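Local coordinates for putative DNA-binding protein (Ralstonia eutropha, PDB 3HWU) that is of unknown function but carries a PCC (DUF296) domain, assembles from three copies and may bind DNA, at residues Arg131-Asp134 against Ala139-Leu142; Thr13-Val18 against Arg34-Pro39; Met17-Gly22 against Leu26-Gln31; Thr78-Trp83 against Ser89-Gly94. One frame throughout, in Å; residues are numbered along the deposited sequence.

Contact 1 of 4, residues Arg131-Asp134 against Ala139-Leu142; sequences RFVD and ANVL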
loop_
_atom_site.group_PDB
_atom_site.type_symbol
_atom_site.label_atom_id
_atom_site.label_comp_id
_atom_site.label_asym_id
_atom_site.label_seq_id
_atom_site.Cartn_x
_atom_site.Cartn_y
_atom_site.Cartn_z
ATOM N N ARG A 131 9.859 6.281 18.708
ATOM C CA ARG A 131 10.952 5.743 17.939
ATOM C C ARG A 131 12.223 5.996 18.722
ATOM O O ARG A 131 12.329 7.000 19.459
ATOM C CB ARG A 131 11.092 6.486 16.621
ATOM C CG ARG A 131 9.973 6.397 15.736
ATOM C CD ARG A 131 10.316 6.777 14.200
ATOM N NE ARG A 131 9.053 7.040 13.602
ATOM C CZ ARG A 131 8.261 6.093 13.081
ATOM N NH1 ARG A 131 8.689 4.854 12.915
ATOM N NH2 ARG A 131 7.034 6.411 12.746
ATOM N N PHE A 132 13.192 5.120 18.549
ATOM C CA PHE A 132 14.473 5.231 19.281
ATOM C C PHE A 132 15.564 4.795 18.324
ATOM O O PHE A 132 15.339 4.000 17.416
ATOM C CB PHE A 132 14.463 4.288 20.535
ATOM C CG PHE A 132 14.434 2.813 20.180
ATOM C CD1 PHE A 132 13.204 2.201 19.822
ATOM C CD2 PHE A 132 15.609 2.034 20.129
ATOM C CE1 PHE A 132 13.147 0.857 19.383
ATOM C CE2 PHE A 132 15.556 0.679 19.739
ATOM C CZ PHE A 132 14.343 0.089 19.375
ATOM N N VAL A 133 16.798 5.214 18.594
ATOM C CA VAL A 133 17.939 4.753 17.830
ATOM C C VAL A 133 18.336 3.370 18.319
ATOM O O VAL A 133 18.644 3.190 19.490
ATOM C CB VAL A 133 19.146 5.724 17.937
ATOM C CG1 VAL A 133 20.270 5.199 17.076
ATOM C CG2 VAL A 133 18.712 7.125 17.508
ATOM N N ASP A 134 18.346 2.412 17.392
ATOM C CA ASP A 134 18.797 1.038 17.617
ATOM C C ASP A 134 20.323 1.016 17.529
ATOM O O ASP A 134 20.897 1.102 16.440
ATOM C CB ASP A 134 18.179 0.073 16.591
ATOM C CG ASP A 134 18.631 -1.363 16.760
ATOM O OD1 ASP A 134 19.783 -1.593 17.233
ATOM O OD2 ASP A 134 17.825 -2.251 16.366
ATOM N N ALA A 139 20.191 3.408 13.423
ATOM C CA ALA A 139 18.987 3.894 12.722
ATOM C C ALA A 139 17.808 3.929 13.686
ATOM O O ALA A 139 17.753 3.164 14.659
ATOM C CB ALA A 139 18.669 2.991 11.544
ATOM N N ASN A 140 16.867 4.823 13.405
ATOM C CA ASN A 140 15.625 4.912 14.167
ATOM C C ASN A 140 14.738 3.699 13.913
ATOM O O ASN A 140 14.547 3.342 12.758
ATOM C CB ASN A 140 14.842 6.177 13.812
ATOM C CG ASN A 140 15.467 7.414 14.366
ATOM O OD1 ASN A 140 15.749 8.367 13.622
ATOM N ND2 ASN A 140 15.712 7.422 15.651
ATOM N N VAL A 141 14.191 3.137 14.973
ATOM C CA VAL A 141 13.259 2.019 14.887
ATOM C C VAL A 141 12.053 2.336 15.776
ATOM O O VAL A 141 12.169 2.962 16.842
ATOM C CB VAL A 141 13.928 0.716 15.380
ATOM C CG1 VAL A 141 12.932 -0.425 15.478
ATOM C CG2 VAL A 141 15.141 0.339 14.491
ATOM N N LEU A 142 10.871 1.858 15.366
ATOM C CA LEU A 142 9.659 2.015 16.145
ATOM C C LEU A 142 9.662 1.067 17.332
ATOM O O LEU A 142 9.770 -0.129 17.150
ATOM C CB LEU A 142 8.451 1.741 15.243
ATOM C CG LEU A 142 7.048 1.959 15.804
ATOM C CD1 LEU A 142 6.874 3.381 16.388
ATOM C CD2 LEU A 142 6.004 1.662 14.714
HETATM O O HOH W 1 11.380 3.930 12.577
#

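Contact 2 of 4, residues Thr13-Val18 against Arg34-Pro39; sequences TGYLMV and RDEHIP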
loop_
_atom_site.group_PDB
_atom_site.type_symbol
_atom_site.label_atom_id
_atom_site.label_comp_id
_atom_site.label_asym_id
_atom_site.label_seq_id
_atom_site.Cartn_x
_atom_site.Cartn_y
_atom_site.Cartn_z
ATOM N N THR A 13 -11.931 3.405 12.147
ATOM C CA THR A 13 -10.613 2.903 12.467
ATOM C C THR A 13 -9.532 3.973 12.610
ATOM O O THR A 13 -8.400 3.648 12.935
ATOM C CB THR A 13 -10.180 1.880 11.408
ATOM O OG1 THR A 13 -10.180 2.498 10.130
ATOM C CG2 THR A 13 -11.121 0.642 11.390
ATOM N N GLY A 14 -9.869 5.244 12.373
ATOM C CA GLY A 14 -8.857 6.275 12.452
ATOM C C GLY A 14 -9.341 7.560 11.791
ATOM O O GLY A 14 -10.301 8.185 12.286
ATOM N N TYR A 15 -8.681 7.978 10.707
ATOM C CA TYR A 15 -9.051 9.191 9.982
ATOM C C TYR A 15 -8.862 8.955 8.496
ATOM O O TYR A 15 -8.073 8.088 8.078
ATOM C CB TYR A 15 -8.124 10.370 10.383
ATOM C CG TYR A 15 -8.239 10.702 11.839
ATOM C CD1 TYR A 15 -9.293 11.467 12.326
ATOM C CD2 TYR A 15 -7.321 10.222 12.748
ATOM C CE1 TYR A 15 -9.402 11.745 13.704
ATOM C CE2 TYR A 15 -7.430 10.501 14.110
ATOM C CZ TYR A 15 -8.471 11.227 14.570
ATOM O OH TYR A 15 -8.584 11.442 15.931
ATOM N N LEU A 16 -9.543 9.761 7.693
ATOM C CA LEU A 16 -9.269 9.890 6.257
ATOM C C LEU A 16 -8.920 11.355 6.041
ATOM O O LEU A 16 -9.687 12.253 6.421
ATOM C CB LEU A 16 -10.520 9.549 5.425
ATOM C CG LEU A 16 -10.368 9.688 3.913
ATOM C CD1 LEU A 16 -9.368 8.681 3.299
ATOM C CD2 LEU A 16 -11.742 9.592 3.216
HETATM N N MSE A 17 -7.780 11.593 5.411
HETATM C CA MSE A 17 -7.317 12.945 5.156
HETATM C C MSE A 17 -7.271 13.204 3.637
HETATM O O MSE A 17 -6.820 12.342 2.880
HETATM C CB MSE A 17 -5.941 13.111 5.814
HETATM C CG MSE A 17 -5.214 14.414 5.598
HETATM SE SE MSE A 17 -3.637 14.583 6.753
HETATM C CE MSE A 17 -4.458 15.845 7.775
ATOM N N VAL A 18 -7.759 14.379 3.203
ATOM C CA VAL A 18 -7.670 14.800 1.805
ATOM C C VAL A 18 -6.940 16.147 1.789
ATOM O O VAL A 18 -7.491 17.176 2.156
ATOM C CB VAL A 18 -9.029 14.879 1.059
ATOM C CG1 VAL A 18 -8.803 15.352 -0.398
ATOM C CG2 VAL A 18 -9.757 13.542 1.094
ATOM N N ARG A 34 -0.482 15.947 16.283
ATOM C CA ARG A 34 -0.560 16.888 17.383
ATOM C C ARG A 34 -1.997 17.321 17.707
ATOM O O ARG A 34 -2.337 17.403 18.898
ATOM C CB ARG A 34 0.321 18.111 17.108
ATOM C CG ARG A 34 1.815 17.934 17.168
ATOM C CD ARG A 34 2.501 19.318 17.128
ATOM N NE ARG A 34 2.299 19.941 15.825
ATOM C CZ ARG A 34 3.106 19.757 14.792
ATOM N NH1 ARG A 34 4.203 19.024 14.938
ATOM N NH2 ARG A 34 2.839 20.320 13.622
ATOM N N ASP A 35 -2.843 17.595 16.702
ATOM C CA ASP A 35 -4.216 18.077 16.910
ATOM C C ASP A 35 -5.137 17.016 17.462
ATOM O O ASP A 35 -6.027 17.297 18.267
ATOM C CB ASP A 35 -4.871 18.636 15.632
ATOM C CG ASP A 35 -4.297 19.959 15.175
ATOM O OD1 ASP A 35 -3.434 20.534 15.873
ATOM O OD2 ASP A 35 -4.738 20.398 14.067
ATOM N N GLU A 36 -4.924 15.776 17.037
ATOM C CA GLU A 36 -5.773 14.680 17.449
ATOM C C GLU A 36 -5.060 13.803 18.502
ATOM O O GLU A 36 -5.617 12.758 18.891
ATOM C CB GLU A 36 -6.203 13.831 16.236
ATOM C CG GLU A 36 -7.180 14.531 15.306
ATOM C CD GLU A 36 -8.572 14.761 15.887
ATOM O OE1 GLU A 36 -9.023 13.944 16.721
ATOM O OE2 GLU A 36 -9.235 15.743 15.470
ATOM N N HIS A 37 -3.875 14.195 18.957
ATOM C CA HIS A 37 -3.137 13.452 20.010
ATOM C C HIS A 37 -3.057 11.967 19.658
ATOM O O HIS A 37 -3.323 11.093 20.471
ATOM C CB HIS A 37 -3.800 13.686 21.382
ATOM C CG HIS A 37 -4.198 15.114 21.599
ATOM N ND1 HIS A 37 -5.483 15.586 21.384
ATOM C CD2 HIS A 37 -3.435 16.195 21.855
ATOM C CE1 HIS A 37 -5.497 16.895 21.557
ATOM N NE2 HIS A 37 -4.263 17.289 21.850
ATOM N N ILE A 38 -2.696 11.674 18.424
ATOM C CA ILE A 38 -2.609 10.297 17.959
ATOM C C ILE A 38 -1.559 9.555 18.747
ATOM O O ILE A 38 -0.378 9.957 18.732
ATOM C CB ILE A 38 -2.291 10.259 16.429
ATOM C CG1 ILE A 38 -3.504 10.777 15.671
ATOM C CG2 ILE A 38 -1.934 8.825 16.006
ATOM C CD1 ILE A 38 -3.357 10.879 14.123
ATOM N N PRO A 39 -1.936 8.441 19.420
ATOM C CA PRO A 39 -0.875 7.722 20.165
ATOM C C PRO A 39 0.172 7.084 19.234
ATOM O O PRO A 39 1.369 7.218 19.433
ATOM C CB PRO A 39 -1.656 6.725 21.020
ATOM C CG PRO A 39 -3.059 7.338 21.128
ATOM C CD PRO A 39 -3.269 7.916 19.750
HETATM O O HOH W 2 -6.389 10.142 17.997
#

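Contact 3 of 4, residues Met17-Gly22 against Leu26-Gln31; sequences MVLRHG and LQNLEQ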
loop_
_atom_site.group_PDB
_atom_site.type_symbol
_atom_site.label_atom_id
_atom_site.label_comp_id
_atom_site.label_asym_id
_atom_site.label_seq_id
_atom_site.Cartn_x
_atom_site.Cartn_y
_atom_site.Cartn_z
HETATM N N MSE A 17 -7.780 11.593 5.411
HETATM C CA MSE A 17 -7.317 12.945 5.156
HETATM C C MSE A 17 -7.271 13.204 3.637
HETATM O O MSE A 17 -6.820 12.342 2.880
HETATM C CB MSE A 17 -5.941 13.111 5.814
HETATM C CG MSE A 17 -5.214 14.414 5.598
HETATM SE SE MSE A 17 -3.637 14.583 6.753
HETATM C CE MSE A 17 -4.458 15.845 7.775
ATOM N N VAL A 18 -7.759 14.379 3.203
ATOM C CA VAL A 18 -7.670 14.800 1.805
ATOM C C VAL A 18 -6.940 16.147 1.789
ATOM O O VAL A 18 -7.491 17.176 2.156
ATOM C CB VAL A 18 -9.029 14.879 1.059
ATOM C CG1 VAL A 18 -8.803 15.352 -0.398
ATOM C CG2 VAL A 18 -9.757 13.542 1.094
ATOM N N LEU A 19 -5.676 16.095 1.402
ATOM C CA LEU A 19 -4.837 17.269 1.282
ATOM C C LEU A 19 -4.957 17.832 -0.127
ATOM O O LEU A 19 -5.344 17.144 -1.065
ATOM C CB LEU A 19 -3.390 16.950 1.650
ATOM C CG LEU A 19 -3.180 16.336 3.035
ATOM C CD1 LEU A 19 -1.655 16.087 3.256
ATOM C CD2 LEU A 19 -3.701 17.236 4.165
ATOM N N ARG A 20 -4.678 19.121 -0.242
ATOM C CA ARG A 20 -4.969 19.916 -1.404
ATOM C C ARG A 20 -3.725 20.628 -1.926
ATOM O O ARG A 20 -2.667 20.586 -1.312
ATOM C CB ARG A 20 -6.069 20.923 -1.018
ATOM C CG ARG A 20 -7.261 20.298 -0.364
ATOM C CD ARG A 20 -8.020 19.481 -1.359
ATOM N NE ARG A 20 -8.590 20.367 -2.343
ATOM C CZ ARG A 20 -9.767 20.948 -2.195
ATOM N NH1 ARG A 20 -10.502 20.689 -1.121
ATOM N NH2 ARG A 20 -10.181 21.765 -3.130
ATOM N N HIS A 21 -3.852 21.252 -3.090
ATOM C CA HIS A 21 -2.760 21.944 -3.756
ATOM C C HIS A 21 -1.908 22.746 -2.773
ATOM O O HIS A 21 -2.427 23.565 -1.996
ATOM C CB HIS A 21 -3.415 22.895 -4.774
ATOM C CG HIS A 21 -2.477 23.626 -5.687
ATOM N ND1 HIS A 21 -1.159 23.281 -5.895
ATOM C CD2 HIS A 21 -2.726 24.652 -6.537
ATOM C CE1 HIS A 21 -0.618 24.104 -6.778
ATOM N NE2 HIS A 21 -1.551 24.936 -7.189
ATOM N N GLY A 22 -0.598 22.489 -2.808
ATOM C CA GLY A 22 0.378 23.202 -2.024
ATOM C C GLY A 22 0.625 22.626 -0.641
ATOM O O GLY A 22 1.564 23.036 0.004
ATOM N N LEU A 26 3.989 15.473 4.813
ATOM C CA LEU A 26 4.433 14.955 6.110
ATOM C C LEU A 26 4.154 15.963 7.223
ATOM O O LEU A 26 3.834 15.575 8.330
ATOM C CB LEU A 26 5.897 14.490 6.121
ATOM C CG LEU A 26 6.258 13.467 5.013
ATOM C CD1 LEU A 26 7.696 13.045 5.246
ATOM C CD2 LEU A 26 5.359 12.268 5.010
ATOM N N GLN A 27 4.305 17.251 6.928
ATOM C CA GLN A 27 3.981 18.271 7.933
ATOM C C GLN A 27 2.497 18.246 8.300
ATOM O O GLN A 27 2.145 18.409 9.475
ATOM C CB GLN A 27 4.413 19.663 7.432
ATOM C CG GLN A 27 5.915 19.831 7.321
ATOM C CD GLN A 27 6.369 21.157 6.740
ATOM O OE1 GLN A 27 5.552 22.053 6.417
ATOM N NE2 GLN A 27 7.675 21.293 6.603
ATOM N N ASN A 28 1.616 18.018 7.340
ATOM C CA ASN A 28 0.198 17.926 7.682
ATOM C C ASN A 28 -0.088 16.670 8.529
ATOM O O ASN A 28 -0.947 16.705 9.398
ATOM C CB ASN A 28 -0.663 17.960 6.418
ATOM C CG ASN A 28 -1.049 19.364 6.008
ATOM O OD1 ASN A 28 -2.090 19.852 6.475
ATOM N ND2 ASN A 28 -0.281 19.999 5.168
ATOM N N LEU A 29 0.615 15.573 8.280
ATOM C CA LEU A 29 0.488 14.385 9.146
ATOM C C LEU A 29 1.013 14.640 10.570
ATOM O O LEU A 29 0.417 14.184 11.551
ATOM C CB LEU A 29 1.210 13.198 8.515
ATOM C CG LEU A 29 0.432 12.552 7.357
ATOM C CD1 LEU A 29 1.381 11.680 6.509
ATOM C CD2 LEU A 29 -0.780 11.740 7.879
ATOM N N GLU A 30 2.127 15.367 10.673
ATOM C CA GLU A 30 2.595 15.822 11.979
ATOM C C GLU A 30 1.543 16.646 12.688
ATOM O O GLU A 30 1.305 16.465 13.897
ATOM C CB GLU A 30 3.864 16.647 11.830
ATOM C CG GLU A 30 5.080 15.842 11.350
ATOM C CD GLU A 30 6.289 16.672 10.884
ATOM O OE1 GLU A 30 6.186 17.903 10.765
ATOM O OE2 GLU A 30 7.331 16.028 10.598
ATOM N N GLN A 31 0.922 17.585 11.962
ATOM C CA GLN A 31 -0.111 18.402 12.584
ATOM C C GLN A 31 -1.348 17.583 13.004
ATOM O O GLN A 31 -1.960 17.868 14.047
ATOM C CB GLN A 31 -0.507 19.549 11.637
ATOM C CG GLN A 31 -1.374 20.592 12.352
ATOM C CD GLN A 31 -0.608 21.313 13.419
ATOM O OE1 GLN A 31 0.579 21.640 13.238
ATOM N NE2 GLN A 31 -1.251 21.536 14.568
#

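Contact 4 of 4, residues Thr78-Trp83 against Ser89-Gly94; sequences TGSIAW and SIHAHG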
loop_
_atom_site.group_PDB
_atom_site.type_symbol
_atom_site.label_atom_id
_atom_site.label_comp_id
_atom_site.label_asym_id
_atom_site.label_seq_id
_atom_site.Cartn_x
_atom_site.Cartn_y
_atom_site.Cartn_z
ATOM N N THR A 78 3.229 4.562 2.092
ATOM C CA THR A 78 2.968 3.669 3.212
ATOM C C THR A 78 3.821 4.181 4.355
ATOM O O THR A 78 4.996 4.479 4.154
ATOM C CB THR A 78 3.324 2.206 2.864
ATOM O OG1 THR A 78 2.597 1.809 1.697
ATOM C CG2 THR A 78 2.963 1.240 3.987
ATOM N N GLY A 79 3.284 4.263 5.575
ATOM C CA GLY A 79 4.068 4.777 6.696
ATOM C C GLY A 79 3.435 4.639 8.050
ATOM O O GLY A 79 2.424 3.935 8.198
ATOM N N SER A 80 4.069 5.239 9.036
ATOM C CA SER A 80 3.595 5.234 10.413
ATOM C C SER A 80 3.771 6.579 11.069
ATOM O O SER A 80 4.653 7.364 10.730
ATOM C CB SER A 80 4.295 4.168 11.254
ATOM O OG SER A 80 5.694 4.373 11.296
ATOM N N ILE A 81 2.891 6.818 12.051
ATOM C CA ILE A 81 2.973 7.960 12.984
ATOM C C ILE A 81 3.383 7.453 14.343
ATOM O O ILE A 81 2.758 6.530 14.893
ATOM C CB ILE A 81 1.625 8.675 13.131
ATOM C CG1 ILE A 81 1.113 9.153 11.754
ATOM C CG2 ILE A 81 1.715 9.871 14.084
ATOM C CD1 ILE A 81 -0.271 9.889 11.771
ATOM N N ALA A 82 4.440 8.046 14.888
ATOM C CA ALA A 82 4.875 7.806 16.245
ATOM C C ALA A 82 5.518 9.110 16.742
ATOM O O ALA A 82 5.260 10.176 16.185
ATOM C CB ALA A 82 5.788 6.579 16.354
ATOM N N TRP A 83 6.278 9.014 17.824
ATOM C CA TRP A 83 6.811 10.184 18.532
ATOM C C TRP A 83 8.291 10.027 18.800
ATOM O O TRP A 83 8.785 8.919 18.925
ATOM C CB TRP A 83 6.039 10.403 19.839
ATOM C CG TRP A 83 4.592 10.612 19.550
ATOM C CD1 TRP A 83 3.648 9.640 19.351
ATOM C CD2 TRP A 83 3.930 11.872 19.321
ATOM N NE1 TRP A 83 2.469 10.218 19.005
ATOM C CE2 TRP A 83 2.599 11.584 19.005
ATOM C CE3 TRP A 83 4.326 13.205 19.421
ATOM C CZ2 TRP A 83 1.660 12.560 18.753
ATOM C CZ3 TRP A 83 3.389 14.183 19.179
ATOM C CH2 TRP A 83 2.072 13.863 18.860
ATOM N N SER A 89 6.846 11.962 14.852
ATOM C CA SER A 89 7.912 11.330 14.087
ATOM C C SER A 89 7.296 10.453 13.025
ATOM O O SER A 89 6.775 9.370 13.313
ATOM C CB SER A 89 8.802 10.503 15.001
ATOM O OG SER A 89 9.824 9.845 14.290
ATOM N N ILE A 90 7.199 11.017 11.811
ATOM C CA ILE A 90 6.540 10.339 10.686
ATOM C C ILE A 90 7.617 9.533 9.952
ATOM O O ILE A 90 8.702 10.026 9.627
ATOM C CB ILE A 90 5.869 11.355 9.719
ATOM C CG1 ILE A 90 4.929 12.329 10.401
ATOM C CG2 ILE A 90 5.101 10.664 8.611
ATOM C CD1 ILE A 90 3.832 11.722 11.222
ATOM N N HIS A 91 7.319 8.289 9.636
ATOM C CA HIS A 91 8.185 7.404 8.877
ATOM C C HIS A 91 7.383 7.003 7.667
ATOM O O HIS A 91 6.375 6.294 7.784
ATOM C CB HIS A 91 8.549 6.165 9.686
ATOM C CG HIS A 91 9.465 5.242 8.988
ATOM N ND1 HIS A 91 9.658 3.930 9.374
ATOM C CD2 HIS A 91 10.259 5.445 7.913
ATOM C CE1 HIS A 91 10.564 3.385 8.581
ATOM N NE2 HIS A 91 10.946 4.287 7.688
ATOM N N ALA A 92 7.771 7.484 6.492
ATOM C CA ALA A 92 6.983 7.253 5.306
ATOM C C ALA A 92 7.899 6.866 4.133
ATOM O O ALA A 92 8.969 7.449 3.944
ATOM C CB ALA A 92 6.152 8.508 4.918
ATOM N N HIS A 93 7.397 5.951 3.314
ATOM C CA HIS A 93 7.998 5.601 2.033
ATOM C C HIS A 93 6.974 5.909 0.939
ATOM O O HIS A 93 5.751 5.900 1.172
ATOM C CB HIS A 93 8.397 4.121 1.974
ATOM C CG HIS A 93 9.523 3.735 2.885
ATOM N ND1 HIS A 93 10.103 2.491 2.829
ATOM C CD2 HIS A 93 10.188 4.401 3.856
ATOM C CE1 HIS A 93 11.114 2.445 3.672
ATOM N NE2 HIS A 93 11.204 3.597 4.292
ATOM N N GLY A 94 7.452 6.079 -0.292
ATOM C CA GLY A 94 6.585 6.294 -1.410
ATOM C C GLY A 94 7.141 5.777 -2.715
ATOM O O GLY A 94 8.330 5.556 -2.834
#

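Contact 1 of 4, residues Arg131-Asp134 against Ala139-Leu142
Phe132 and Val141 hold each other through two backbone hydrogen bonds, from Phe132 N to Val141 O (2.9 Å) and from Val141 N back to Phe132 O (2.8 Å), and their side chains lie side by side on one face of the strand pair. This is the dense part of the contact. In Phe132 a chi1 of 67° sets CG between the backbone N and the carbonyl carbon, and the ring leans obliquely toward the partner strand: CD1 comes within 3.2 Å of Val141 O, while CZ rests 4.1 Å from Val141 CB. The other branch of Val141, CG2, packs against Asp134 CB at 3.7 Å. Arg20 of the second subunit covers this face, packing on Phe132 and Val141 and forming a salt bridge with Asp134.

The reverse face begins equally well buried. Arg131 runs extended from CG to NE beside Leu142, whose CD1 lies over one face of the guanidinium. NH2 bonds to Ser80 and Ser89, NH1 pairs with Glu119 of the second subunit, and a water 2.9 Å from Arg131 NH1 makes a weak bond to Asn140 O. Farther along this same face, packing thins out: Val133 and Asn140 form a non-hydrogen-bonded pair, CA atoms 4.3 Å apart, with both residues exposed. Their axes 134° apart, the strands form a short, strongly twisted antiparallel beta hairpin that packs against the second subunit.

Contact 2 of 4, residues Thr13-Val18 against Arg34-Pro39
Tyr15 spans the gap between the second strand of the main sheet, 14-20, next to edge strand 8-11, and the chain leaving helix 25-35, a helix packed on the antiparallel sheet of the PCC domain, and meets Glu36 and Ile38. Its OH lies 2.7 Å from Glu36 OE1 in a weak hydrogen bond, the ring and carboxylate planes turned 54° apart. The Glu36 chain bends at chi2 (-69°), which brings its aliphatic part across the phenol end, with CG 3.6 Å from Tyr15 CZ. Ile38 slides past the ring in the opposite direction and touches Tyr15 CE2 with CD1 at 4.1 Å.

A second shell fixes these groups. The other carboxylate oxygen of Glu36 is bonded to Tyr8 OH, so the acid joins two tyrosines. Tyr15 is anchored by backbone bonds to Val122 and by packing on Val124, both in strand 117-125. After the helix, His37 takes positive phi and points away, and the chain turns to bring Ile38 back toward the sheet, where it also packs on Leu32. The carbonyl of Ile38 is held by Trp83 NE1. Beside the phenol, a water donates to Glu36 O at 2.9 Å and lies 3.3 Å from Tyr15 OH.

Contact 3 of 4, residues Met17-Gly22 against Leu26-Gln31
Met17 and Leu19, alternate residues of strand 14-20, reach toward one flank of helix 25-35 and meet Asn28 and Leu29, a compact example of a helix laid over a sheet. The short axes approach to 10.5 Å with their directions 137° apart, a spacing bridged mainly by side chains.

Early in the helix, Leu26 points away from this strand and packs on Ile90, Ala92 and Leu111. One turn on, its carbonyl receives Glu30 N. Asn28 points toward the strand. Its CB rests against both methyls of Leu19, 3.8 Å from CD1 and 3.9 Å from CD2, and its amide oxygen OD1 also lies 3.8 Å from Leu19 CD2; the two side chains slide past each other in opposite senses. An apolar neighbour thus flanks the amide, while ND2 is satisfied by the carbonyl of Asn24 one turn back. Met17, a selenomethionine modelled in two conformations, brings CE to 4.0 Å from Asn28 O in one of them.

Leu29 leaves the helix at a slant, but its CD2 still swings to 4.2 Å from Met17 SE in that same conformation. The selenium gets there because CG is anti to the backbone N (chi1 176°) and the chain runs on extended through chi2. Gln31 turns its amide away to bond with Arg34 and Asp35.

Beside Met17 and Leu19, on the next strand 117-125, Ile120 packs against both; Leu4 of the N-terminal loop reaches Met17 and Asn28, and the far flank of the helix rests on strand 87-97 through Ile90.

Contact 4 of 4, residues Thr78-Trp83 against Ser89-Gly94
Ser80 OG, set 3.7 Å from His91 CB, is gripped by two charged groups, Arg131 NH2 of its own chain and Glu119 of the second subunit. Its first torsion (60°) places the hydroxyl between the backbone N and the carbonyl carbon, on the face it shares with His91. The backbones beneath are joined by paired bonds: Ser80 N to His91 O at 2.8 Å and His91 N to Ser80 O at 3.0 Å, both in the carbonyl plane. His93 N meets Thr78 O almost straight, at 177°. At the turn end the pairing distorts, and Ser89 N bonds to Ala82 O at 2.7 Å, but from above the carbonyl plane.

Between the Thr78-His93 and Ser80-His91 pairs, Gly79 faces Ala92 closely, with its CA 3.0 Å from His91 O. On the same face Ile81 and Ile90 lie side by side, pointing the same way, and Ile90 CD1 touches Ile81 CG1 at 3.8 Å.

The histidine face looks toward the second subunit, where Glu119 also bonds His91 and the carbonyl of Met74 bonds His93. With His107 these histidines may form a metal site, which is unconfirmed; no metal is modelled there. The isoleucine face is covered by helix 25-35 and by Phe43, and the hairpin lies within the main antiparallel sheet, strand 40-49 flanking one side and strand 103-114 the other.

In the fold
Contacts 2 and 3 come first along the chain and share strand 14-20 and helix 25-35, their centres about 11 Å apart: contact 2 engages the chain just after the helix, contact 3 its body. Contact 4 follows, about 13 Å from the centre of each, and supplies part of the sheet on which that helix lies; Trp83 ties it to contact 2, Ile90 to contact 3. Contact 1 comes last as a separate hairpin, its centre about 12 Å from that of contact 4 and joined to it through Arg131, but about 24 Å from that of contact 3. Contacts 1 and 4 both touch the second subunit, so C-terminal hairpin and central sheet together help build the trimer.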